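Local coordinates for protein Non-sulfated chondroitin lyase E66 (Autographa californica nucleopolyhedrovirus, PDB 3VSN) that cleaves non-sulfated chondroitin as a polysaccharide lyase of the occlusion-derived virus envelope, and is essential for oral infectivity, at residues 159-162 / 163-167; 105-108 / 109-113. One frame throughout, in Å; residues are numbered along the deposited sequence. Where two conformers were deposited one is given.

Contact 1 (159-162 / 163-167); sequences QHYD and EAASL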
loop_
_atom_site.group_PDB
_atom_site.type_symbol
_atom_site.label_atom_id
_atom_site.label_comp_id
_atom_site.label_asym_id
_atom_site.label_seq_id
_atom_site.Cartn_x
_atom_site.Cartn_y
_atom_site.Cartn_z
ATOM N N GLN A 159 14.413 -11.661 -38.853
ATOM C CA GLN A 159 13.698 -12.050 -40.067
ATOM C C GLN A 159 12.257 -12.479 -39.767
ATOM O O GLN A 159 11.478 -12.740 -40.685
ATOM C CB GLN A 159 14.463 -13.135 -40.834
ATOM C CG GLN A 159 15.810 -12.668 -41.367
ATOM C CD GLN A 159 15.706 -11.394 -42.188
ATOM O OE1 GLN A 159 16.266 -10.357 -41.824
ATOM N NE2 GLN A 159 14.982 -11.465 -43.299
ATOM N N HIS A 160 11.899 -12.505 -38.484
ATOM C CA HIS A 160 10.555 -12.900 -38.052
ATOM C C HIS A 160 9.592 -11.752 -37.902
ATOM O O HIS A 160 8.391 -11.973 -37.737
ATOM C CB HIS A 160 10.619 -13.680 -36.739
ATOM C CG HIS A 160 11.644 -14.790 -36.730
ATOM N ND1 HIS A 160 11.562 -15.862 -37.540
ATOM C CD2 HIS A 160 12.791 -14.968 -35.957
ATOM C CE1 HIS A 160 12.605 -16.682 -37.305
ATOM N NE2 HIS A 160 13.356 -16.133 -36.336
ATOM N N TYR A 161 10.099 -10.519 -37.959
ATOM C CA TYR A 161 9.283 -9.331 -37.675
ATOM C C TYR A 161 8.038 -9.210 -38.550
ATOM O O TYR A 161 6.928 -9.090 -38.027
ATOM C CB TYR A 161 10.108 -8.043 -37.763
ATOM C CG TYR A 161 9.289 -6.777 -37.583
ATOM C CD1 TYR A 161 8.643 -6.502 -36.373
ATOM C CD2 TYR A 161 9.159 -5.854 -38.621
ATOM C CE1 TYR A 161 7.896 -5.346 -36.202
ATOM C CE2 TYR A 161 8.415 -4.695 -38.460
ATOM C CZ TYR A 161 7.785 -4.446 -37.247
ATOM O OH TYR A 161 7.045 -3.298 -37.082
ATOM N N ASP A 162 8.223 -9.244 -39.869
ATOM C CA ASP A 162 7.102 -9.079 -40.795
ATOM C C ASP A 162 5.996 -10.114 -40.565
ATOM O O ASP A 162 4.816 -9.770 -40.604
ATOM C CB ASP A 162 7.578 -9.073 -42.254
ATOM C CG ASP A 162 8.273 -7.772 -42.642
ATOM O OD1 ASP A 162 8.102 -6.748 -41.942
ATOM O OD2 ASP A 162 8.995 -7.771 -43.660
ATOM N N GLU A 163 6.372 -11.364 -40.297
ATOM C CA GLU A 163 5.380 -12.393 -39.966
ATOM C C GLU A 163 4.671 -12.110 -38.633
ATOM O O GLU A 163 3.441 -12.219 -38.545
ATOM C CB GLU A 163 5.994 -13.796 -39.946
ATOM C CG GLU A 163 4.972 -14.888 -39.639
ATOM C CD GLU A 163 5.571 -16.278 -39.533
ATOM O OE1 GLU A 163 6.782 -16.446 -39.793
ATOM O OE2 GLU A 163 4.821 -17.210 -39.181
ATOM N N ALA A 164 5.444 -11.756 -37.607
ATOM C CA ALA A 164 4.875 -11.449 -36.292
ATOM C C ALA A 164 3.895 -10.280 -36.378
ATOM O O ALA A 164 2.798 -10.341 -35.819
ATOM C CB ALA A 164 5.974 -11.167 -35.273
ATOM N N ALA A 165 4.289 -9.231 -37.099
ATOM C CA ALA A 165 3.425 -8.069 -37.312
ATOM C C ALA A 165 2.138 -8.430 -38.052
ATOM O O ALA A 165 1.065 -7.944 -37.698
ATOM C CB ALA A 165 4.173 -6.967 -38.050
ATOM N N SER A 166 2.248 -9.281 -39.071
ATOM C CA SER A 166 1.082 -9.701 -39.857
ATOM C C SER A 166 0.112 -10.549 -39.035
ATOM O O SER A 166 -1.107 -10.381 -39.131
ATOM C CB SER A 166 1.519 -10.449 -41.120
ATOM O OG SER A 166 2.248 -9.583 -41.973
ATOM N N LEU A 167 0.657 -11.455 -38.229
ATOM C CA LEU A 167 -0.153 -12.255 -37.314
ATOM C C LEU A 167 -0.848 -11.366 -36.285
ATOM O O LEU A 167 -2.019 -11.574 -35.980
ATOM C CB LEU A 167 0.692 -13.328 -36.621
ATOM C CG LEU A 167 1.214 -14.487 -37.480
ATOM C CD1 LEU A 167 2.125 -15.388 -36.660
ATOM C CD2 LEU A 167 0.074 -15.284 -38.103
HETATM O O HOH W 1 8.826 -12.414 -41.261
#
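Residues 159-162 and 163-167 meet through i to i+4 bonds and the packing of Tyr161 on Ala165, in the N-terminal part of helix 161-175 of the alpha-helical lyase domain. Gln159 takes part through its carbonyl: a water donates to Gln159 O and accepts from Glu163 N at 2.8 Å, and in this way it serves the Glu163 amide, while the extended side chain of Glu163 forms a salt bridge with Arg114 of helix 103-119. The carbonyl of His160 accepts directly from Ala164 N at 3.0 Å, with an N-H...O angle of 166°. Tyr161 O accepts from Ala165 N at 2.8 Å. With CG anti to the backbone N (chi1 176°), the Tyr161 ring passes Ala165, whose CB lies over one face, 4.5 Å from Tyr161 CE1; the phenol hydroxyl is hydrogen-bonded to Glu35, and Tyr201 and Leu205 of helix 189-205 also touch the Tyr161 side chain. Asp162 contributes its carbonyl rather than its carboxylate. Ser166 grips that oxygen twice, from opposite faces of the carbonyl plane: Ser166 N lies 3.0 Å from Asp162 O, and Ser166 OG, set beside its own backbone N (chi1 -64°), donates to Asp162 O at 2.9 Å.

Contact 2 (105-108 / 109-113); sequences LAYN and LINGL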
loop_
_atom_site.group_PDB
_atom_site.type_symbol
_atom_site.label_atom_id
_atom_site.label_comp_id
_atom_site.label_asym_id
_atom_site.label_seq_id
_atom_site.Cartn_x
_atom_site.Cartn_y
_atom_site.Cartn_z
ATOM N N LEU A 105 16.304 -18.733 -29.349
ATOM C CA LEU A 105 15.195 -18.157 -28.581
ATOM C C LEU A 105 14.249 -17.363 -29.487
ATOM O O LEU A 105 13.029 -17.444 -29.332
ATOM C CB LEU A 105 15.705 -17.279 -27.427
ATOM C CG LEU A 105 14.661 -16.583 -26.534
ATOM C CD1 LEU A 105 13.604 -17.559 -26.030
ATOM C CD2 LEU A 105 15.332 -15.875 -25.365
ATOM N N ALA A 106 14.813 -16.611 -30.431
ATOM C CA ALA A 106 14.016 -15.866 -31.407
ATOM C C ALA A 106 13.083 -16.813 -32.162
ATOM O O ALA A 106 11.879 -16.554 -32.275
ATOM C CB ALA A 106 14.917 -15.116 -32.377
ATOM N N TYR A 107 13.649 -17.916 -32.655
ATOM C CA TYR A 107 12.880 -18.956 -33.324
ATOM C C TYR A 107 11.803 -19.527 -32.408
ATOM O O TYR A 107 10.663 -19.709 -32.834
ATOM C CB TYR A 107 13.786 -20.087 -33.833
ATOM C CG TYR A 107 13.005 -21.299 -34.291
ATOM C CD1 TYR A 107 12.460 -21.357 -35.575
ATOM C CD2 TYR A 107 12.780 -22.376 -33.429
ATOM C CE1 TYR A 107 11.726 -22.457 -35.993
ATOM C CE2 TYR A 107 12.046 -23.479 -33.836
ATOM C CZ TYR A 107 11.524 -23.514 -35.118
ATOM O OH TYR A 107 10.796 -24.607 -35.527
ATOM N N ASN A 108 12.167 -19.820 -31.162
ATOM C CA ASN A 108 11.213 -20.371 -30.206
ATOM C C ASN A 108 10.036 -19.429 -29.947
ATOM O O ASN A 108 8.897 -19.877 -29.808
ATOM C CB ASN A 108 11.906 -20.772 -28.900
ATOM C CG ASN A 108 12.536 -22.151 -28.978
ATOM O OD1 ASN A 108 12.002 -23.055 -29.624
ATOM N ND2 ASN A 108 13.677 -22.322 -28.315
ATOM N N LEU A 109 10.318 -18.128 -29.914
ATOM C CA LEU A 109 9.281 -17.118 -29.719
ATOM C C LEU A 109 8.301 -17.050 -30.896
ATOM O O LEU A 109 7.088 -17.123 -30.692
ATOM C CB LEU A 109 9.896 -15.743 -29.422
ATOM C CG LEU A 109 10.581 -15.571 -28.056
ATOM C CD1 LEU A 109 11.270 -14.218 -27.963
ATOM C CD2 LEU A 109 9.602 -15.760 -26.899
ATOM N N ILE A 110 8.818 -16.929 -32.119
ATOM C CA ILE A 110 7.943 -16.899 -33.297
ATOM C C ILE A 110 7.182 -18.226 -33.471
ATOM O O ILE A 110 5.997 -18.222 -33.819
ATOM C CB ILE A 110 8.677 -16.447 -34.590
ATOM C CG1 ILE A 110 7.675 -16.123 -35.709
ATOM C CG2 ILE A 110 9.691 -17.483 -35.060
ATOM C CD1 ILE A 110 6.804 -14.914 -35.439
ATOM N N ASN A 111 7.856 -19.344 -33.190
ATOM C CA ASN A 111 7.228 -20.666 -33.219
ATOM C C ASN A 111 6.088 -20.768 -32.204
ATOM O O ASN A 111 5.024 -21.309 -32.509
ATOM C CB ASN A 111 8.266 -21.768 -32.971
ATOM C CG ASN A 111 7.689 -23.168 -33.107
ATOM O OD1 ASN A 111 7.012 -23.485 -34.089
ATOM N ND2 ASN A 111 7.964 -24.019 -32.120
ATOM N N GLY A 112 6.320 -20.234 -31.004
ATOM C CA GLY A 112 5.293 -20.170 -29.965
ATOM C C GLY A 112 4.068 -19.391 -30.401
ATOM O O GLY A 112 2.936 -19.801 -30.129
ATOM N N LEU A 113 4.294 -18.270 -31.084
ATOM C CA LEU A 113 3.202 -17.441 -31.599
ATOM C C LEU A 113 2.418 -18.166 -32.695
ATOM O O LEU A 113 1.186 -18.129 -32.703
ATOM C CB LEU A 113 3.727 -16.090 -32.107
ATOM C CG LEU A 113 2.698 -14.997 -32.426
ATOM C CD1 LEU A 113 1.852 -14.654 -31.204
ATOM C CD2 LEU A 113 3.396 -13.755 -32.960
HETATM O O HOH W 2 8.889 -22.719 -29.849
#
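Helix 103-119 of the alpha-helical lyase domain supplies two successive turns here, linked by four i to i+4 backbone bonds that run from Leu109 N to Leu105 O through Gly112 N to Asn108 O. On the buried flank Leu105 and Leu109 meet at an oblique angle, with Leu105 CD1 4.1 Å from Leu109 CG. Leu109 CG also sits 3.3 Å from Leu105 O, a close approach explained by its chi1 of -70°, which turns the branch back toward the preceding turn. Tyr88 of helix 75-93 and Trp60 touch both leucines, extending this apolar patch beyond the helix.

Another flank is polar. Tyr107 and Asn111 run side by side in the same direction, their ring and amide planes only 12° apart. Asn111 CB stands 4.2 Å above the Tyr107 ring plane, displaced toward the rim, while Tyr107 OH comes within 4.2 Å of Asn111 CG; this is packing rather than a hydrogen bond. A water lies between the asparagines: it accepts from Asn111 ND2 at 2.8 Å and is placed to donate to Asn108 O, also at 2.8 Å, and to Asn108 OD1 at 3.1 Å, although it has more acceptors around it than protons to give. Asn111 ND2 has a second partner in Asp62.

This part of the helix thus combines leucine packing against neighbouring aromatic residues with a hydrated asparagine pair, in which Asp62 and the water probably hold the orientation of the Asn111 amide through two bonds from ND2.

Contact 2 comes first in the chain and contact 1 follows, yet their centres lie only 11 Å apart because the N-terminal part of helix 161-175 packs on helix 103-119. Ile110 forms much of the junction: its CG2 is 3.5 Å from His160 ND1, and its CD1 is 3.8 Å from Ala164 CB. The imidazole also packs near the backbone of contact 2, with His160 CD2 4.1 Å from Ala106 O. Both contacts are peripheral, their centres about 41 Å (contact 1) and 38 Å (contact 2) from the centre of the chain. Neither adjoins the catalytic residues Asn191, His246 and Tyr254, so the pair represents helix packing within the alpha-helical domain.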